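Local coordinates for ferulic acid decarboxylase 1 (Candida dubliniensis, PDB 4ZAD), which catalyses the reversible decarboxylation of aromatic acrylic acids such as ferulic, coumaric and cinnamic acid to vinyl products, using a prenylated flavin and manganese, at residues A[88-93]-A[225-230]; A[173-178]-A[239-244]; A[229-234]-A[335-340]. One frame throughout, in Å; residues are numbered along the deposited sequence.

Contact 1: residues A[88-93]-A[225-230]. With K (potassium ion), chain D; 4LU (1-deoxy-5-O-phosphono-1-(3,3,4,5-tetramethyl-9,11-dioxo-2,3,8,9,10,11-hexahydro-7H-quinolino[1,8-fg]pteridin-12-ium-7-y l)-D-ribitol), chain E.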
# COMPACT_ATOMS: atom_id res chain seq x y z
N ALA A 88 5.08 22.69 -5.16
CA ALA A 88 5.46 23.91 -4.43
C ALA A 88 5.69 25.04 -5.39
O ALA A 88 5.33 26.16 -5.11
CB ALA A 88 6.71 23.67 -3.60
N LEU A 89 6.30 24.74 -6.53
CA LEU A 89 6.69 25.81 -7.45
C LEU A 89 5.48 26.51 -8.05
O LEU A 89 5.51 27.72 -8.25
CB LEU A 89 7.64 25.30 -8.54
CG LEU A 89 9.05 25.10 -7.97
CD1 LEU A 89 9.90 24.36 -8.98
CD2 LEU A 89 9.73 26.43 -7.52
N HIS A 90 4.40 25.77 -8.28
CA HIS A 90 3.18 26.37 -8.83
C HIS A 90 2.72 27.50 -7.96
O HIS A 90 2.14 28.44 -8.44
CB HIS A 90 2.04 25.34 -8.93
CG HIS A 90 2.08 24.51 -10.18
ND1 HIS A 90 3.05 23.57 -10.41
CD2 HIS A 90 1.24 24.47 -11.24
CE1 HIS A 90 2.81 22.98 -11.57
NE2 HIS A 90 1.72 23.51 -12.10
N LEU A 91 2.95 27.39 -6.66
CA LEU A 91 2.52 28.42 -5.76
C LEU A 91 3.66 29.40 -5.46
O LEU A 91 3.56 30.17 -4.53
CB LEU A 91 1.99 27.77 -4.47
CG LEU A 91 0.71 26.96 -4.66
CD1 LEU A 91 0.52 25.94 -3.57
CD2 LEU A 91 -0.50 27.89 -4.79
N GLY A 92 4.72 29.37 -6.26
CA GLY A 92 5.91 30.20 -5.97
C GLY A 92 6.55 30.06 -4.58
O GLY A 92 7.06 31.01 -4.03
N LEU A 93 6.51 28.86 -4.02
CA LEU A 93 7.08 28.60 -2.71
C LEU A 93 8.46 28.02 -2.89
O LEU A 93 8.86 27.69 -3.99
CB LEU A 93 6.22 27.57 -1.96
CG LEU A 93 4.73 27.84 -1.69
CD1 LEU A 93 4.11 26.57 -1.21
CD2 LEU A 93 4.56 28.94 -0.65
N ALA A 225 -0.01 29.24 -10.62
CA ALA A 225 -0.90 29.29 -9.46
C ALA A 225 -2.36 29.23 -9.95
O ALA A 225 -3.19 28.63 -9.29
CB ALA A 225 -0.68 30.55 -8.63
N ALA A 226 -2.63 29.83 -11.10
CA ALA A 226 -3.99 29.82 -11.69
C ALA A 226 -4.42 28.41 -12.09
O ALA A 226 -5.58 28.03 -11.89
CB ALA A 226 -4.08 30.79 -12.92
N ILE A 227 -3.51 27.63 -12.67
CA ILE A 227 -3.87 26.29 -13.11
C ILE A 227 -3.97 25.40 -11.87
O ILE A 227 -4.79 24.52 -11.82
CB ILE A 227 -2.90 25.71 -14.23
CG1 ILE A 227 -3.59 24.58 -15.03
CG2 ILE A 227 -1.56 25.20 -13.63
CD1 ILE A 227 -4.64 25.07 -16.01
N LEU A 228 -3.16 25.63 -10.85
CA LEU A 228 -3.34 24.87 -9.59
C LEU A 228 -4.80 25.06 -9.04
O LEU A 228 -5.60 24.11 -8.90
CB LEU A 228 -2.28 25.29 -8.56
CG LEU A 228 -2.13 24.40 -7.31
CD1 LEU A 228 -0.67 24.30 -6.79
CD2 LEU A 228 -3.07 24.88 -6.20
N VAL A 229 -5.16 26.31 -8.75
CA VAL A 229 -6.53 26.59 -8.28
C VAL A 229 -7.61 26.14 -9.28
O VAL A 229 -8.67 25.70 -8.86
CB VAL A 229 -6.70 28.07 -7.88
CG1 VAL A 229 -8.12 28.36 -7.44
CG2 VAL A 229 -5.72 28.37 -6.75
N SER A 230 -7.32 26.21 -10.57
CA SER A 230 -8.24 25.74 -11.58
C SER A 230 -8.58 24.28 -11.28
O SER A 230 -9.68 23.80 -11.53
CB SER A 230 -7.68 25.86 -13.03
OG SER A 230 -7.69 27.20 -13.50
K K D . -11.60 25.36 -9.63
C9 4LU E . -8.09 17.85 -12.85
C8 4LU E . -6.81 17.98 -13.40
C7 4LU E . -6.52 17.44 -14.66
C10 4LU E . -11.54 17.37 -14.06
C6 4LU E . -7.58 16.66 -15.36
N3 4LU E . -13.64 16.81 -15.73
C2 4LU E . -13.85 17.49 -14.60
C13 4LU E . -7.37 17.25 -17.65
C5 4LU E . -7.35 16.09 -16.69
C1 4LU E . -9.72 15.28 -16.49
O2 4LU E . -15.01 17.86 -14.37
N1 4LU E . -12.82 17.77 -13.77
C4 4LU E . -12.40 16.37 -16.06
O4 4LU E . -12.35 15.74 -17.14
C4A 4LU E . -11.33 16.63 -15.24
N5 4LU E . -9.94 15.87 -15.35
C3 4LU E . -8.51 15.35 -17.17
C12 4LU E . -6.03 15.34 -16.84
C5A 4LU E . -8.91 16.52 -14.70
C7M 4LU E . -5.16 17.58 -15.31
C8M 4LU E . -5.80 18.76 -12.60
C9A 4LU E . -9.18 17.28 -13.54
N10 4LU E . -10.52 17.68 -13.22
C1' 4LU E . -10.93 17.89 -11.82
C2' 4LU E . -11.30 19.36 -11.66
O2' 4LU E . -10.26 20.17 -12.24
C3' 4LU E . -11.54 19.75 -10.19
O3' 4LU E . -12.66 19.02 -9.67
C4' 4LU E . -11.78 21.26 -10.01
O4' 4LU E . -12.32 21.50 -8.71
C5' 4LU E . -12.79 21.80 -11.03
O5' 4LU E . -13.09 23.17 -10.87
P 4LU E . -14.44 23.70 -10.21
O2P 4LU E . -14.26 25.19 -10.53
O3P 4LU E . -14.31 23.27 -8.74
O1P 4LU E . -15.57 23.00 -10.93

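Contact 2: residues A[173-178]-A[239-244]. With MN (manganese (II) ion), chain C; K (potassium ion), chain D; 4LU (1-deoxy-5-O-phosphono-1-(3,3,4,5-tetramethyl-9,11-dioxo-2,3,8,9,10,11-hexahydro-7H-quinolino[1,8-fg]pteridin-12-ium-7-y l)-D-ribitol), chain E.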
# COMPACT_ATOMS: atom_id res chain seq x y z
N THR A 173 -17.06 34.26 -12.03
CA THR A 173 -16.21 33.84 -13.15
C THR A 173 -15.42 32.66 -12.70
O THR A 173 -14.56 32.79 -11.82
CB THR A 173 -15.23 34.95 -13.58
OG1 THR A 173 -15.99 36.06 -14.09
CG2 THR A 173 -14.27 34.43 -14.67
N ASN A 174 -15.72 31.50 -13.28
CA ASN A 174 -15.10 30.26 -12.83
C ASN A 174 -13.92 29.87 -13.70
O ASN A 174 -13.99 29.95 -14.92
CB ASN A 174 -16.13 29.12 -12.81
CG ASN A 174 -15.66 27.94 -11.98
OD1 ASN A 174 -15.86 27.91 -10.76
ND2 ASN A 174 -15.03 26.96 -12.63
N TRP A 175 -12.83 29.44 -13.07
CA TRP A 175 -11.65 28.91 -13.78
C TRP A 175 -11.47 27.48 -13.31
O TRP A 175 -11.34 27.22 -12.09
CB TRP A 175 -10.40 29.72 -13.46
CG TRP A 175 -10.35 31.15 -13.99
CD1 TRP A 175 -11.32 31.82 -14.67
CD2 TRP A 175 -9.25 32.08 -13.85
NE1 TRP A 175 -10.90 33.10 -14.96
CE2 TRP A 175 -9.63 33.28 -14.46
CE3 TRP A 175 -7.99 32.00 -13.26
CZ2 TRP A 175 -8.80 34.40 -14.51
CZ3 TRP A 175 -7.17 33.12 -13.30
CH2 TRP A 175 -7.58 34.29 -13.95
N SER A 176 -11.48 26.53 -14.25
CA SER A 176 -11.32 25.13 -13.87
C SER A 176 -10.68 24.30 -14.96
O SER A 176 -10.56 24.76 -16.08
CB SER A 176 -12.67 24.54 -13.56
OG SER A 176 -13.45 24.53 -14.72
N ILE A 177 -10.29 23.07 -14.62
CA ILE A 177 -9.74 22.12 -15.59
C ILE A 177 -10.79 21.08 -15.83
O ILE A 177 -11.45 20.64 -14.89
CB ILE A 177 -8.49 21.36 -15.08
CG1 ILE A 177 -7.35 22.32 -14.77
CG2 ILE A 177 -8.03 20.28 -16.10
CD1 ILE A 177 -6.14 21.60 -14.19
N ALA A 178 -10.94 20.69 -17.08
CA ALA A 178 -11.81 19.58 -17.46
C ALA A 178 -11.29 19.13 -18.77
O ALA A 178 -10.75 19.93 -19.52
CB ALA A 178 -13.29 20.01 -17.58
N THR A 239 -15.15 33.21 -7.37
CA THR A 239 -14.29 33.53 -8.49
C THR A 239 -12.84 33.13 -8.14
O THR A 239 -12.24 33.75 -7.27
CB THR A 239 -14.37 35.02 -8.88
OG1 THR A 239 -15.67 35.30 -9.42
CG2 THR A 239 -13.24 35.40 -9.90
N GLU A 240 -12.32 32.06 -8.78
CA GLU A 240 -10.97 31.56 -8.56
C GLU A 240 -9.92 32.67 -8.64
O GLU A 240 -9.00 32.72 -7.81
CB GLU A 240 -10.60 30.50 -9.59
CG GLU A 240 -11.17 29.14 -9.35
CD GLU A 240 -12.61 28.97 -9.79
OE1 GLU A 240 -13.26 27.98 -9.39
OE2 GLU A 240 -13.09 29.83 -10.54
N ALA A 241 -10.02 33.55 -9.62
CA ALA A 241 -9.01 34.64 -9.79
C ALA A 241 -8.62 35.37 -8.49
O ALA A 241 -7.48 35.78 -8.35
CB ALA A 241 -9.46 35.69 -10.85
N GLU A 242 -9.56 35.53 -7.56
CA GLU A 242 -9.35 36.32 -6.35
C GLU A 242 -8.49 35.53 -5.32
O GLU A 242 -7.64 36.08 -4.64
CB GLU A 242 -10.70 36.71 -5.76
CG GLU A 242 -11.62 37.43 -6.72
CD GLU A 242 -12.93 37.95 -6.09
OE1 GLU A 242 -13.33 37.51 -4.96
OE2 GLU A 242 -13.57 38.81 -6.77
N TYR A 243 -8.73 34.22 -5.20
CA TYR A 243 -7.89 33.34 -4.37
C TYR A 243 -6.52 33.25 -5.01
O TYR A 243 -5.52 33.32 -4.31
CB TYR A 243 -8.52 31.98 -4.26
CG TYR A 243 -7.84 30.93 -3.41
CD1 TYR A 243 -7.50 31.15 -2.07
CD2 TYR A 243 -7.65 29.65 -3.90
CE1 TYR A 243 -6.92 30.13 -1.29
CE2 TYR A 243 -7.09 28.63 -3.12
CZ TYR A 243 -6.73 28.87 -1.83
OH TYR A 243 -6.15 27.85 -1.12
N ILE A 244 -6.45 33.16 -6.34
CA ILE A 244 -5.13 33.06 -6.98
C ILE A 244 -4.29 34.30 -6.65
O ILE A 244 -3.12 34.18 -6.30
CB ILE A 244 -5.19 32.81 -8.51
CG1 ILE A 244 -5.83 31.43 -8.82
CG2 ILE A 244 -3.81 32.88 -9.09
CD1 ILE A 244 -6.59 31.39 -10.09
MN MN C . -14.92 26.82 -9.20
K K D . -11.60 25.36 -9.63
C9 4LU E . -8.09 17.85 -12.85
C8 4LU E . -6.81 17.98 -13.40
C7 4LU E . -6.52 17.44 -14.66
C10 4LU E . -11.54 17.37 -14.06
C6 4LU E . -7.58 16.66 -15.36
N3 4LU E . -13.64 16.81 -15.73
C2 4LU E . -13.85 17.49 -14.60
C13 4LU E . -7.37 17.25 -17.65
C5 4LU E . -7.35 16.09 -16.69
C1 4LU E . -9.72 15.28 -16.49
O2 4LU E . -15.01 17.86 -14.37
N1 4LU E . -12.82 17.77 -13.77
C4 4LU E . -12.40 16.37 -16.06
O4 4LU E . -12.35 15.74 -17.14
C4A 4LU E . -11.33 16.63 -15.24
N5 4LU E . -9.94 15.87 -15.35
C3 4LU E . -8.51 15.35 -17.17
C12 4LU E . -6.03 15.34 -16.84
C5A 4LU E . -8.91 16.52 -14.70
C7M 4LU E . -5.16 17.58 -15.31
C8M 4LU E . -5.80 18.76 -12.60
C9A 4LU E . -9.18 17.28 -13.54
N10 4LU E . -10.52 17.68 -13.22
C1' 4LU E . -10.93 17.89 -11.82
C2' 4LU E . -11.30 19.36 -11.66
O2' 4LU E . -10.26 20.17 -12.24
C3' 4LU E . -11.54 19.75 -10.19
O3' 4LU E . -12.66 19.02 -9.67
C4' 4LU E . -11.78 21.26 -10.01
O4' 4LU E . -12.32 21.50 -8.71
C5' 4LU E . -12.79 21.80 -11.03
O5' 4LU E . -13.09 23.17 -10.87
P 4LU E . -14.44 23.70 -10.21
O2P 4LU E . -14.26 25.19 -10.53
O3P 4LU E . -14.31 23.27 -8.74
O1P 4LU E . -15.57 23.00 -10.93
O HOH W 1 -11.79 33.32 -11.83
O HOH W 2 -14.36 25.52 -7.39
O HOH W 3 -15.68 28.45 -7.71

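Contact 3: residues A[229-234]-A[335-340]. With K (potassium ion), chain D; 4LU (1-deoxy-5-O-phosphono-1-(3,3,4,5-tetramethyl-9,11-dioxo-2,3,8,9,10,11-hexahydro-7H-quinolino[1,8-fg]pteridin-12-ium-7-y l)-D-ribitol), chain E.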
# COMPACT_ATOMS: atom_id res chain seq x y z
N VAL A 229 -5.16 26.31 -8.75
CA VAL A 229 -6.53 26.59 -8.28
C VAL A 229 -7.61 26.14 -9.28
O VAL A 229 -8.67 25.70 -8.86
CB VAL A 229 -6.70 28.07 -7.88
CG1 VAL A 229 -8.12 28.36 -7.44
CG2 VAL A 229 -5.72 28.37 -6.75
N SER A 230 -7.32 26.21 -10.57
CA SER A 230 -8.24 25.74 -11.58
C SER A 230 -8.58 24.28 -11.28
O SER A 230 -9.68 23.80 -11.53
CB SER A 230 -7.68 25.86 -13.03
OG SER A 230 -7.69 27.20 -13.50
N SER A 231 -7.64 23.60 -10.67
CA SER A 231 -7.86 22.22 -10.27
C SER A 231 -8.46 21.98 -8.85
O SER A 231 -8.77 20.84 -8.50
CB SER A 231 -6.54 21.49 -10.45
OG SER A 231 -6.76 20.12 -10.15
N MET A 232 -8.66 23.04 -8.07
CA MET A 232 -9.14 22.98 -6.69
C MET A 232 -10.63 23.30 -6.59
O MET A 232 -11.08 24.24 -7.22
CB MET A 232 -8.38 24.04 -5.89
CG MET A 232 -8.75 24.19 -4.43
SD MET A 232 -7.39 24.98 -3.59
CE MET A 232 -7.85 24.77 -1.86
N PRO A 233 -11.40 22.52 -5.80
CA PRO A 233 -12.83 22.81 -5.66
C PRO A 233 -13.13 23.83 -4.57
O PRO A 233 -13.59 23.47 -3.48
CB PRO A 233 -13.42 21.46 -5.27
CG PRO A 233 -12.33 20.84 -4.46
CD PRO A 233 -11.06 21.25 -5.14
N ILE A 234 -12.85 25.11 -4.87
CA ILE A 234 -13.27 26.21 -4.01
C ILE A 234 -14.80 26.42 -4.15
O ILE A 234 -15.47 25.77 -4.96
CB ILE A 234 -12.49 27.52 -4.27
CG1 ILE A 234 -12.78 28.10 -5.66
CG2 ILE A 234 -11.00 27.30 -4.07
CD1 ILE A 234 -12.46 29.56 -5.72
N GLY A 335 -6.27 15.02 -6.07
CA GLY A 335 -6.32 14.62 -4.67
C GLY A 335 -5.77 15.62 -3.65
O GLY A 335 -6.37 15.83 -2.58
N GLY A 336 -4.62 16.22 -3.95
CA GLY A 336 -3.97 17.15 -3.04
C GLY A 336 -4.89 18.30 -2.76
O GLY A 336 -5.01 18.77 -1.63
N LEU A 337 -5.57 18.75 -3.81
CA LEU A 337 -6.34 19.97 -3.70
C LEU A 337 -7.71 19.67 -3.14
O LEU A 337 -8.26 20.50 -2.46
CB LEU A 337 -6.42 20.66 -5.05
CG LEU A 337 -5.05 21.02 -5.64
CD1 LEU A 337 -5.28 21.61 -7.01
CD2 LEU A 337 -4.23 21.95 -4.73
N VAL A 338 -8.25 18.48 -3.39
CA VAL A 338 -9.39 18.03 -2.59
C VAL A 338 -9.00 18.00 -1.13
O VAL A 338 -9.77 18.43 -0.29
CB VAL A 338 -9.94 16.65 -2.99
CG1 VAL A 338 -10.70 16.05 -1.85
CG2 VAL A 338 -10.84 16.80 -4.21
N SER A 339 -7.80 17.50 -0.83
CA SER A 339 -7.31 17.41 0.55
C SER A 339 -7.24 18.78 1.21
O SER A 339 -7.66 18.94 2.34
CB SER A 339 -5.92 16.77 0.62
OG SER A 339 -5.98 15.47 0.14
N ALA A 340 -6.66 19.74 0.48
CA ALA A 340 -6.53 21.09 0.95
C ALA A 340 -7.90 21.73 1.17
O ALA A 340 -8.15 22.26 2.25
CB ALA A 340 -5.72 21.91 0.00
K K D . -11.60 25.36 -9.63
C9 4LU E . -8.09 17.85 -12.85
C8 4LU E . -6.81 17.98 -13.40
C7 4LU E . -6.52 17.44 -14.66
C10 4LU E . -11.54 17.37 -14.06
C6 4LU E . -7.58 16.66 -15.36
N3 4LU E . -13.64 16.81 -15.73
C2 4LU E . -13.85 17.49 -14.60
C13 4LU E . -7.37 17.25 -17.65
C5 4LU E . -7.35 16.09 -16.69
C1 4LU E . -9.72 15.28 -16.49
O2 4LU E . -15.01 17.86 -14.37
N1 4LU E . -12.82 17.77 -13.77
C4 4LU E . -12.40 16.37 -16.06
O4 4LU E . -12.35 15.74 -17.14
C4A 4LU E . -11.33 16.63 -15.24
N5 4LU E . -9.94 15.87 -15.35
C3 4LU E . -8.51 15.35 -17.17
C12 4LU E . -6.03 15.34 -16.84
C5A 4LU E . -8.91 16.52 -14.70
C7M 4LU E . -5.16 17.58 -15.31
C8M 4LU E . -5.80 18.76 -12.60
C9A 4LU E . -9.18 17.28 -13.54
N10 4LU E . -10.52 17.68 -13.22
C1' 4LU E . -10.93 17.89 -11.82
C2' 4LU E . -11.30 19.36 -11.66
O2' 4LU E . -10.26 20.17 -12.24
C3' 4LU E . -11.54 19.75 -10.19
O3' 4LU E . -12.66 19.02 -9.67
C4' 4LU E . -11.78 21.26 -10.01
O4' 4LU E . -12.32 21.50 -8.71
C5' 4LU E . -12.79 21.80 -11.03
O5' 4LU E . -13.09 23.17 -10.87
P 4LU E . -14.44 23.70 -10.21
O2P 4LU E . -14.26 25.19 -10.53
O3P 4LU E . -14.31 23.27 -8.74
O1P 4LU E . -15.57 23.00 -10.93

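Contact 1: residues A[88-93]-A[225-230]
His-90 and Ala-225 bring the two backbones nearest each other, their CA atoms 5.1 Å apart, where the end of helix 85-90 meets the early part of helix 224-230. The first helix stops in a Schellman motif: Gly-92 N bonds back to Leu-89 O and Leu-93 N to Ala-88 O, with Leu-91 N reaching that oxygen from the opposite face of its carbonyl plane. Gly-92 is the C-prime residue, with the positive phi (54°) that glycine adopts easily. The turn belongs to the N-terminal domain of this UbiD-family enzyme, and helix 224-230, whose Val-229 O and Ser-230 O bind potassium beside the cofactor, to the flavin-binding domain. No hydrogen bond joins the segments; apolar groups pack by van der Waals contact. On the 224-230 side Leu-228 contributes most: CG lies anti to the backbone N (chi1 -167°), and CD1 is sent between two residues of the turn, 3.6 Å from His-90 CB and 3.7 Å from Leu-91 CG. The two leucine side chains cross at about a right angle, and Leu-106 of helix 99-108 touches both. The imidazole of His-90 suits a buried site because its nitrogens are used elsewhere: ND1 bonds Arg-86 O and NE2 makes a weak bond to Tyr-160 OH, which should limit its rotation. Ala-225 is small enough for the close backbone approach, its methyl lying 3.5 Å from His-90 O. Ile-227 puts its CG2 methyl at the edge of the imidazole, in the ring plane, 3.8 Å from His-90 CD2.

Contact 2: residues A[173-178]-A[239-244]
Glu-240, near the beginning of helix 240-247, reaches Asn-174 and Trp-175 of strand 173-176, and its carboxylate supplies one ligand of the manganese site in the prenylated-flavin pocket. Glu-240 CB packs against Trp-175 CB at 4.0 Å. A bend at chi2 (80°) then lays CG and CD beside Trp-175 O. Glu-240 OE2 accepts a short, nearly straight bond from Trp-175 N (2.6 Å, 165°), the N-H arriving from well above the carboxylate plane. Glu-240 OE1 binds the manganese ion at 2.0 Å and also lies in the potassium shell. Asn-174 OD1 binds manganese at 2.1 Å, and cofactor O2P and two waters bring its ligands to five; amide and carboxylate planes stand almost perpendicular, and Asn-174 ND2 donates to O2P. Ala-241 CB sits over one face of the Trp-175 six-membered ring, a CH-pi contact at 4.1 Å from the centroid that a small methyl makes easily, while Ile-244 CD1 touches Trp-175 CE3 at 3.5 Å. Earlier in the strand, Thr-173 N donates almost linearly to Thr-239 OG1. With one carboxylate oxygen held by the backbone and the other on two cations, Glu-240 is probably ionised, partly offsetting the metals' charge.

Contact 3: residues A[229-234]-A[335-340]
Leu-337 points from helix 334-347 toward the chain leaving helix 224-230, and the side chains of Ser-231 and Met-232 receive it at different levels. With chi1 at -58° and CD1 trans about chi2, Leu-337 CD1 comes to 3.7 Å from Ser-231 CB; lower down, Leu-337 CB meets Met-232 CB at 4.0 Å. Met-232 runs out extended, all three torsions in the trans range, so that its terminal CE reaches one helical turn farther and rests 4.0 Å from Ala-340 CB. A long unbranched chain suits that span, and a small alanine suits its end. Pro-233, the next residue, lays its ring against the helix, with CD 3.9 Å from Leu-337 O and CG facing Val-338 CG2 at 4.3 Å. Proline is the centre of an inverse gamma turn here, in a segment of the flavin-binding domain that packs against the C-terminal domain beside the cofactor pocket. Met-232 N bonds back to Val-229 O, and Met-232 O, turned from the hydrophobic side, binds the potassium ion at 2.7 Å; Val-229 O and Ser-230 O are also ligands. Ser-231 has a second neighbour besides the leucine, its side chain lying against the C8M methyl of the prenylated flavin.

Contacts 1 and 3 share Val-229 and Ser-230: helix 224-230 packs on the N-terminal domain in contact 1, and the chain that follows it on helix 334-347 of the C-terminal domain in contact 3. Contact 2 lies within the flavin-binding domain, joining strand 173-176 of the antiparallel sheet to helix 240-247, which follows helix 224-230 in the chain. The centres are 11 to 12 Å apart. In sequence, 173-178 falls between the two halves of contact 1, and 239-244 between those of contact 3. Ile-244 packs on Val-229, and potassium takes oxygens from Trp-175, Val-229, Ser-230, Met-232 and Glu-240, all of the flavin-binding domain; the C-terminal domain sends Lys-405 to the cofactor.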